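Local coordinates for light harvesting complex 1 Protein W (Rhodopseudomonas palustris, PDB 6Z5S) that probably serves as a helical membrane subunit of the light-harvesting 1 ring, interrupting it to leave an opening, and contacts bacteriochlorophyll a and spirilloxanthin, at residues T15-V18 against A19-A23. Residues are numbered along the deposited sequence; the frame is centred on the assembly and turned at random.
Sequences TAVV and ARVLA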
ATOM      1  N   THR A  15     -29.018  19.108 -40.772  1.00 84.13           N
ATOM      2  CA  THR A  15     -29.205  18.166 -39.680  1.00 84.13           C
ATOM      3  C   THR A  15     -30.060  18.770 -38.584  1.00 84.13           C
ATOM      4  O   THR A  15     -30.933  18.096 -38.032  1.00 84.13           O
ATOM      5  CB  THR A  15     -27.853  17.743 -39.126  1.00 84.13           C
ATOM      6  OG1 THR A  15     -26.999  17.387 -40.217  1.00 84.13           O
ATOM      7  CG2 THR A  15     -28.009  16.561 -38.188  1.00 84.13           C
ATOM      8  N   ALA A  16     -29.819  20.036 -38.248  1.00 84.90           N
ATOM      9  CA  ALA A  16     -30.683  20.712 -37.290  1.00 84.90           C
ATOM     10  C   ALA A  16     -32.123  20.729 -37.778  1.00 84.90           C
ATOM     11  O   ALA A  16     -33.054  20.527 -36.995  1.00 84.90           O
ATOM     12  CB  ALA A  16     -30.183  22.132 -37.042  1.00 84.90           C
ATOM     13  N   VAL A  17     -32.320  20.939 -39.078  1.00 85.09           N
ATOM     14  CA  VAL A  17     -33.671  21.003 -39.626  1.00 85.09           C
ATOM     15  C   VAL A  17     -34.365  19.655 -39.495  1.00 85.09           C
ATOM     16  O   VAL A  17     -35.503  19.569 -39.018  1.00 85.09           O
ATOM     17  CB  VAL A  17     -33.636  21.476 -41.088  1.00 85.09           C
ATOM     18  CG1 VAL A  17     -34.935  21.120 -41.791  1.00 85.09           C
ATOM     19  CG2 VAL A  17     -33.395  22.967 -41.142  1.00 85.09           C
ATOM     20  N   VAL A  18     -33.696  18.582 -39.920  1.00 85.06           N
ATOM     21  CA  VAL A  18     -34.344  17.274 -39.868  1.00 85.06           C
ATOM     22  C   VAL A  18     -34.535  16.817 -38.425  1.00 85.06           C
ATOM     23  O   VAL A  18     -35.545  16.177 -38.100  1.00 85.06           O
ATOM     24  CB  VAL A  18     -33.558  16.239 -40.692  1.00 85.06           C
ATOM     25  CG1 VAL A  18     -33.551  16.628 -42.156  1.00 85.06           C
ATOM     26  CG2 VAL A  18     -32.145  16.104 -40.173  1.00 85.06           C
ATOM     27  N   ALA A  19     -33.600  17.152 -37.535  1.00 85.93           N
ATOM     28  CA  ALA A  19     -33.761  16.793 -36.135  1.00 85.93           C
ATOM     29  C   ALA A  19     -34.923  17.546 -35.508  1.00 85.93           C
ATOM     30  O   ALA A  19     -35.695  16.968 -34.741  1.00 85.93           O
ATOM     31  CB  ALA A  19     -32.468  17.058 -35.369  1.00 85.93           C
ATOM     32  N   ARG A  20     -35.081  18.829 -35.840  1.00 86.98           N
ATOM     33  CA  ARG A  20     -36.236  19.579 -35.364  1.00 86.98           C
ATOM     34  C   ARG A  20     -37.531  19.003 -35.916  1.00 86.98           C
ATOM     35  O   ARG A  20     -38.531  18.894 -35.195  1.00 86.98           O
ATOM     36  CB  ARG A  20     -36.092  21.050 -35.755  1.00 86.98           C
ATOM     37  CG  ARG A  20     -37.219  21.953 -35.283  1.00 86.98           C
ATOM     38  CD  ARG A  20     -36.998  22.394 -33.851  1.00 86.98           C
ATOM     39  NE  ARG A  20     -37.286  21.315 -32.915  1.00 86.98           N
ATOM     40  CZ  ARG A  20     -37.122  21.401 -31.603  1.00 86.98           C
ATOM     41  NH1 ARG A  20     -36.675  22.527 -31.067  1.00 86.98           N
ATOM     42  NH2 ARG A  20     -37.416  20.362 -30.831  1.00 86.98           N
ATOM     43  N   VAL A  21     -37.528  18.619 -37.193  1.00 82.95           N
ATOM     44  CA  VAL A  21     -38.723  18.051 -37.807  1.00 82.95           C
ATOM     45  C   VAL A  21     -39.152  16.796 -37.062  1.00 82.95           C
ATOM     46  O   VAL A  21     -40.282  16.695 -36.574  1.00 82.95           O
ATOM     47  CB  VAL A  21     -38.479  17.761 -39.297  1.00 82.95           C
ATOM     48  CG1 VAL A  21     -39.499  16.770 -39.810  1.00 82.95           C
ATOM     49  CG2 VAL A  21     -38.542  19.042 -40.099  1.00 82.95           C
ATOM     50  N   LEU A  22     -38.248  15.821 -36.953  1.00 85.66           N
ATOM     51  CA  LEU A  22     -38.625  14.581 -36.288  1.00 85.66           C
ATOM     52  C   LEU A  22     -38.750  14.734 -34.779  1.00 85.66           C
ATOM     53  O   LEU A  22     -39.325  13.853 -34.135  1.00 85.66           O
ATOM     54  CB  LEU A  22     -37.643  13.461 -36.640  1.00 85.66           C
ATOM     55  CG  LEU A  22     -36.146  13.597 -36.368  1.00 85.66           C
ATOM     56  CD1 LEU A  22     -35.816  13.224 -34.944  1.00 85.66           C
ATOM     57  CD2 LEU A  22     -35.359  12.731 -37.343  1.00 85.66           C
ATOM     58  N   ALA A  23     -38.244  15.822 -34.201  1.00 86.17           N
ATOM     59  CA  ALA A  23     -38.507  16.101 -32.797  1.00 86.17           C
ATOM     60  C   ALA A  23     -39.925  16.603 -32.601  1.00 86.17           C
ATOM     61  O   ALA A  23     -40.563  16.297 -31.591  1.00 86.17           O
ATOM     62  CB  ALA A  23     -37.502  17.120 -32.271  1.00 86.17           C
TER
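Successive turns of an alpha-helix are joined by i to i+4 hydrogen bonds, four of them here, in helix 10-24, the first of the three helices of this membrane protein, where residues 15-18 run straight on into 19-23. Ala-19 N reaches Thr-15 O at 2.9 Å, and Arg-20 N to Ala-16 O and Val-21 N to Val-17 O are also 2.9 Å. Thr-15 OG1 turns back along the helix to Ala-11 O, which satisfies a hydroxyl in a buried setting. Thr-15 and Ala-19 face helix 67-89 through Thr-81 and Val-88, and Leu-22 packs on Phe-89 of the same helix; toward helix 37-57, Val-18 rests on Val-43 and Ala-19 meets Ser-40. Val-17 and Val-21 lie on an exposed flank, where Val-17 CG1 and Val-21 CG2 approach loosely, one turn apart, at 4.5 Å. Arg-20 carries its side chain away from the preceding turn, touching Phe-91. The end of Leu-22 leans instead toward the Val-18 carbonyl, chi1 of 57° tucking CG in against its own backbone. That carbonyl also accepts the fourth bond, Leu-22 N to Val-18 O at 3.0 Å, nearly straight at hydrogen (178°).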